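Local structure of Uly1 (Catenovulum maritimum, 7DRQ) at residues L326-P330 with G331-P335; A158-D162 with N163-L167. The protein is a calcium-binding ulvan lyase of polysaccharide lyase family 24 from a marine bacterium, which breaks down the algal polysaccharide ulvan. All blocks are in the same frame, centred on the assembly; numbering follows the deposited sequence.

Contact 1: residues L326-P330 with G331-P335; sequences LVMRP and GDLLP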
loop_
_atom_site.group_PDB
_atom_site.type_symbol
_atom_site.label_atom_id
_atom_site.label_comp_id
_atom_site.label_asym_id
_atom_site.label_seq_id
_atom_site.Cartn_x
_atom_site.Cartn_y
_atom_site.Cartn_z
ATOM N N LEU A 326 -9.969 18.961 6.188
ATOM C CA LEU A 326 -11.170 18.571 5.448
ATOM C C LEU A 326 -11.138 19.040 3.993
ATOM O O LEU A 326 -10.722 20.162 3.698
ATOM C CB LEU A 326 -12.395 19.172 6.137
ATOM C CG LEU A 326 -13.753 18.834 5.525
ATOM C CD1 LEU A 326 -14.102 17.367 5.796
ATOM C CD2 LEU A 326 -14.825 19.766 6.100
ATOM N N VAL A 327 -11.608 18.180 3.074
ATOM C CA VAL A 327 -11.904 18.620 1.708
ATOM C C VAL A 327 -13.371 18.368 1.333
ATOM O O VAL A 327 -13.934 19.091 0.502
ATOM C CB VAL A 327 -10.970 17.957 0.665
ATOM C CG1 VAL A 327 -9.508 18.343 0.909
ATOM C CG2 VAL A 327 -11.139 16.436 0.645
HETATM N N MSE A 328 -14.001 17.356 1.928
HETATM C CA MSE A 328 -15.356 16.935 1.497
HETATM C C MSE A 328 -15.987 16.028 2.547
HETATM O O MSE A 328 -15.277 15.321 3.252
HETATM C CB MSE A 328 -15.280 16.228 0.126
HETATM C CG MSE A 328 -16.594 16.176 -0.703
HETATM SE SE MSE A 328 -17.738 14.612 -0.397
HETATM C CE MSE A 328 -16.306 13.178 -0.547
ATOM N N ARG A 329 -17.311 16.061 2.684
ATOM C CA ARG A 329 -17.984 15.168 3.625
ATOM C C ARG A 329 -18.757 14.149 2.816
ATOM O O ARG A 329 -19.838 14.472 2.312
ATOM C CB ARG A 329 -18.934 15.945 4.539
ATOM C CG ARG A 329 -18.282 17.030 5.381
ATOM C CD ARG A 329 -17.779 16.475 6.695
ATOM N NE ARG A 329 -17.456 17.572 7.601
ATOM C CZ ARG A 329 -16.612 17.474 8.622
ATOM N NH1 ARG A 329 -16.001 16.322 8.873
ATOM N NH2 ARG A 329 -16.373 18.540 9.377
ATOM N N PRO A 330 -18.276 12.909 2.660
ATOM C CA PRO A 330 -19.003 11.957 1.783
ATOM C C PRO A 330 -20.399 11.602 2.281
ATOM O O PRO A 330 -21.241 11.167 1.479
ATOM C CB PRO A 330 -18.093 10.719 1.760
ATOM C CG PRO A 330 -16.749 11.200 2.183
ATOM C CD PRO A 330 -16.967 12.392 3.085
ATOM N N GLY A 331 -20.673 11.768 3.579
ATOM C CA GLY A 331 -22.037 11.587 4.072
ATOM C C GLY A 331 -23.042 12.474 3.346
ATOM O O GLY A 331 -24.217 12.102 3.206
ATOM N N ASP A 332 -22.593 13.650 2.875
ATOM C CA ASP A 332 -23.413 14.537 2.092
ATOM C C ASP A 332 -23.979 13.858 0.853
ATOM O O ASP A 332 -24.996 14.332 0.324
ATOM C CB ASP A 332 -22.576 15.737 1.644
ATOM C CG ASP A 332 -22.106 16.522 2.787
ATOM O OD1 ASP A 332 -22.500 16.125 3.932
ATOM O OD2 ASP A 332 -21.554 17.654 2.648
ATOM N N LEU A 333 -23.269 12.878 0.294
ATOM C CA LEU A 333 -23.705 12.220 -0.922
ATOM C C LEU A 333 -24.932 11.340 -0.707
ATOM O O LEU A 333 -25.580 10.938 -1.687
ATOM C CB LEU A 333 -22.552 11.386 -1.484
ATOM C CG LEU A 333 -21.242 12.148 -1.678
ATOM C CD1 LEU A 333 -20.122 11.206 -2.121
ATOM C CD2 LEU A 333 -21.407 13.291 -2.664
ATOM N N LEU A 334 -25.249 11.013 0.539
ATOM C CA LEU A 334 -26.458 10.277 0.908
ATOM C C LEU A 334 -27.120 11.083 2.014
ATOM O O LEU A 334 -27.142 10.668 3.175
ATOM C CB LEU A 334 -26.127 8.854 1.366
ATOM C CG LEU A 334 -25.460 7.972 0.313
ATOM C CD1 LEU A 334 -24.810 6.762 0.961
ATOM C CD2 LEU A 334 -26.500 7.519 -0.721
ATOM N N PRO A 335 -27.635 12.269 1.686
ATOM C CA PRO A 335 -28.018 13.214 2.748
ATOM C C PRO A 335 -29.198 12.755 3.579
ATOM O O PRO A 335 -29.380 13.274 4.683
ATOM C CB PRO A 335 -28.343 14.498 1.978
ATOM C CG PRO A 335 -28.717 14.036 0.619
ATOM C CD PRO A 335 -27.924 12.794 0.342
HETATM O O HOH W 1 -19.550 17.750 1.221
#

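Contact 2: residues A158-D162 with N163-L167; sequences ASVTD and NNFTL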
loop_
_atom_site.group_PDB
_atom_site.type_symbol
_atom_site.label_atom_id
_atom_site.label_comp_id
_atom_site.label_asym_id
_atom_site.label_seq_id
_atom_site.Cartn_x
_atom_site.Cartn_y
_atom_site.Cartn_z
ATOM N N ALA A 158 21.548 -2.879 -5.504
ATOM C CA ALA A 158 20.496 -2.785 -6.518
ATOM C C ALA A 158 21.019 -3.075 -7.915
ATOM O O ALA A 158 20.258 -3.533 -8.777
ATOM C CB ALA A 158 19.853 -1.401 -6.503
ATOM N N SER A 159 22.295 -2.803 -8.167
ATOM C CA SER A 159 22.827 -2.869 -9.522
ATOM C C SER A 159 23.908 -3.930 -9.700
ATOM O O SER A 159 24.621 -3.899 -10.709
ATOM C CB SER A 159 23.366 -1.495 -9.948
ATOM O OG SER A 159 24.554 -1.168 -9.243
ATOM N N VAL A 160 24.050 -4.880 -8.768
ATOM C CA VAL A 160 24.999 -5.963 -9.026
ATOM C C VAL A 160 24.496 -6.789 -10.212
ATOM O O VAL A 160 23.326 -6.718 -10.598
ATOM C CB VAL A 160 25.225 -6.854 -7.794
ATOM C CG1 VAL A 160 25.794 -6.027 -6.634
ATOM C CG2 VAL A 160 23.934 -7.566 -7.379
ATOM N N THR A 161 25.404 -7.560 -10.812
ATOM C CA THR A 161 24.999 -8.442 -11.902
ATOM C C THR A 161 24.045 -9.516 -11.391
ATOM O O THR A 161 23.961 -9.787 -10.191
ATOM C CB THR A 161 26.218 -9.111 -12.550
ATOM O OG1 THR A 161 26.936 -9.842 -11.550
ATOM C CG2 THR A 161 27.143 -8.067 -13.171
ATOM N N ASP A 162 23.320 -10.138 -12.328
ATOM C CA ASP A 162 22.346 -11.163 -11.956
ATOM C C ASP A 162 22.978 -12.259 -11.107
ATOM O O ASP A 162 22.389 -12.702 -10.114
ATOM C CB ASP A 162 21.710 -11.782 -13.205
ATOM C CG ASP A 162 20.712 -10.867 -13.882
ATOM O OD1 ASP A 162 20.420 -9.786 -13.337
ATOM O OD2 ASP A 162 20.203 -11.241 -14.971
ATOM N N ASN A 163 24.167 -12.736 -11.493
ATOM C CA ASN A 163 24.736 -13.852 -10.741
ATOM C C ASN A 163 25.141 -13.446 -9.329
ATOM O O ASN A 163 25.303 -14.318 -8.473
ATOM C CB ASN A 163 25.942 -14.455 -11.469
ATOM C CG ASN A 163 27.069 -13.475 -11.612
ATOM O OD1 ASN A 163 26.898 -12.405 -12.199
ATOM N ND2 ASN A 163 28.241 -13.827 -11.080
ATOM N N ASN A 164 25.315 -12.155 -9.073
ATOM C CA ASN A 164 25.640 -11.679 -7.733
ATOM C C ASN A 164 24.413 -11.217 -6.959
ATOM O O ASN A 164 24.544 -10.812 -5.794
ATOM C CB ASN A 164 26.667 -10.541 -7.814
ATOM C CG ASN A 164 28.000 -11.001 -8.379
ATOM O OD1 ASN A 164 28.612 -10.317 -9.191
ATOM N ND2 ASN A 164 28.447 -12.171 -7.953
ATOM N N PHE A 165 23.229 -11.258 -7.574
ATOM C CA PHE A 165 21.995 -10.808 -6.918
ATOM C C PHE A 165 21.470 -11.964 -6.075
ATOM O O PHE A 165 20.601 -12.741 -6.483
ATOM C CB PHE A 165 20.967 -10.345 -7.948
ATOM C CG PHE A 165 19.788 -9.632 -7.348
ATOM C CD1 PHE A 165 19.907 -8.324 -6.908
ATOM C CD2 PHE A 165 18.569 -10.265 -7.226
ATOM C CE1 PHE A 165 18.823 -7.660 -6.347
ATOM C CE2 PHE A 165 17.465 -9.599 -6.660
ATOM C CZ PHE A 165 17.604 -8.298 -6.225
ATOM N N THR A 166 22.043 -12.096 -4.882
ATOM C CA THR A 166 21.763 -13.217 -3.994
ATOM C C THR A 166 21.604 -12.698 -2.572
ATOM O O THR A 166 21.831 -11.521 -2.289
ATOM C CB THR A 166 22.886 -14.264 -3.997
ATOM O OG1 THR A 166 24.011 -13.727 -3.291
ATOM C CG2 THR A 166 23.312 -14.666 -5.426
ATOM N N LEU A 167 21.271 -13.619 -1.660
ATOM C CA LEU A 167 21.192 -13.304 -0.235
ATOM C C LEU A 167 22.501 -12.744 0.320
ATOM O O LEU A 167 22.480 -12.083 1.364
ATOM C CB LEU A 167 20.798 -14.567 0.529
ATOM C CG LEU A 167 19.755 -14.552 1.631
ATOM C CD1 LEU A 167 18.588 -13.656 1.277
ATOM C CD2 LEU A 167 19.302 -15.986 1.865
HETATM O O HOH W 2 28.071 -7.326 -9.736
#

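Contact 1: residues L326-P330 with G331-P335
Asp332 N bonds back to Arg329 O at 2.9 Å and Leu333 N to Pro330 O at 2.9 Å, two successive i-to-i+3 bonds that coil the chain into a short 3-10 turn; Leu334 N continues it by reaching Gly331 O. Asp332 folds its side chain back over the first of these carbonyls. With CG anti to the carbonyl carbon (chi1 -63°), the carboxylate sits alongside the base of Arg329, OD1 3.6 Å from Arg329 CB. The other oxygen, OD2, accepts a hydrogen bond from a water that in turn takes the N-H of Arg329, 3.2 Å from Arg329 N, so one water bridges the carboxylate and the Arg329 amide. The Arg329 chain bends at chi2 and leads its guanidinium away from Asp332, to a salt bridge with Asp323, while CD1 of Leu326 covers one guanidinium face toward its rim. On another side of the turn Leu333 lies against the Pro330 carbonyl, its CB 3.2 Å from Pro330 O, and extends CD1 to within 4.4 Å of Pro330 CB. The selenium of selenomethionine Met328 approaches the same leucine more loosely, SE lying 4.5 Å from Leu333 CG. Leu333 also meets Thr365 and Ser379 of the following antiparallel sheet, and Gly331 O accepts a bond from Arg286. The arrangement is a short 3-10 turn, with Pro330 near its start, that follows the weakly bonded strand 326-328, which pairs with strand 290-298, and leads out toward the next sheet, consistent with a link between blades of a beta-propeller.

Contact 2: residues A158-D162 with N163-L167
Val160 lays its CG2 methyl over the face of the Asn164 carbonyl group, 3.7 Å from Asn164 O, with its CB 4.0 Å from Asn164 CB. The same methyl comes to the edge of the Phe165 ring, near the ring plane, its CG2 4.1 Å from Phe165 CD1, so one branch of the valine touches both the turn and the ring. Here the backbone winds through a short 3-10 turn, Asn164 N bonding to Thr161 O and Phe165 N to Asp162 O. Phe165 then centres an inverse gamma turn, closed by a weak bond from Thr166 N to Asn164 O.

The polar side of the turn gathers round Thr161. Its hydroxyl stands between the backbone N and the carbonyl carbon (chi1 58°) and points the same way as the side chains of Asn163 and Asn164. OG1 donates to Asn163 OD1 at 2.6 Å, approaching from above the amide carbonyl plane, 39° out of it. Asn164 OD1 lies 2.9 Å from Thr161 OG1, also close to the hydroxyl. Asn164 OD1 accepts a hydrogen bond from a water at 3.1 Å, and that water accepts one from Thr161 N at 2.9 Å.

Asp162 turns to Arg78, which salt-bridges its OD1 and also bonds the carbonyls of Val160 and Ala158. Phe165 packs on Phe61, Leu76, Val87 and Ile89 of the sheet containing strands 59-65, 73-80 and 86-91. The chemistry is thus divided: a buried ring and Arg78, gripping a carboxylate and two backbone carbonyls, fix the loop to that sheet, while the exposed threonine and asparagine side chains brace the turn among themselves and through water.

Contacts 1 and 2 are both local turns with 3-10 character, yet they lie far apart on the same chain. Their centres are 50 Å from each other, the nearest atoms about 36 Å, on opposite sides of the chain's centre. Contact 2 comes earlier in sequence and fastens a long loop to the sheet of strands 53-56, 59-65, 73-80 and 86-91; contact 1 follows strand 326-328 of a later sheet. Contact 1 lies nearer a calcium site: Gly331 is about 12 Å from a bound calcium ion and about 4 Å from the side chain of Phe287, a calcium-site residue. Contact 2 lies away from the metal sites, though Leu167 touches Tyr184, between calcium-binding Asp183 and Lys185.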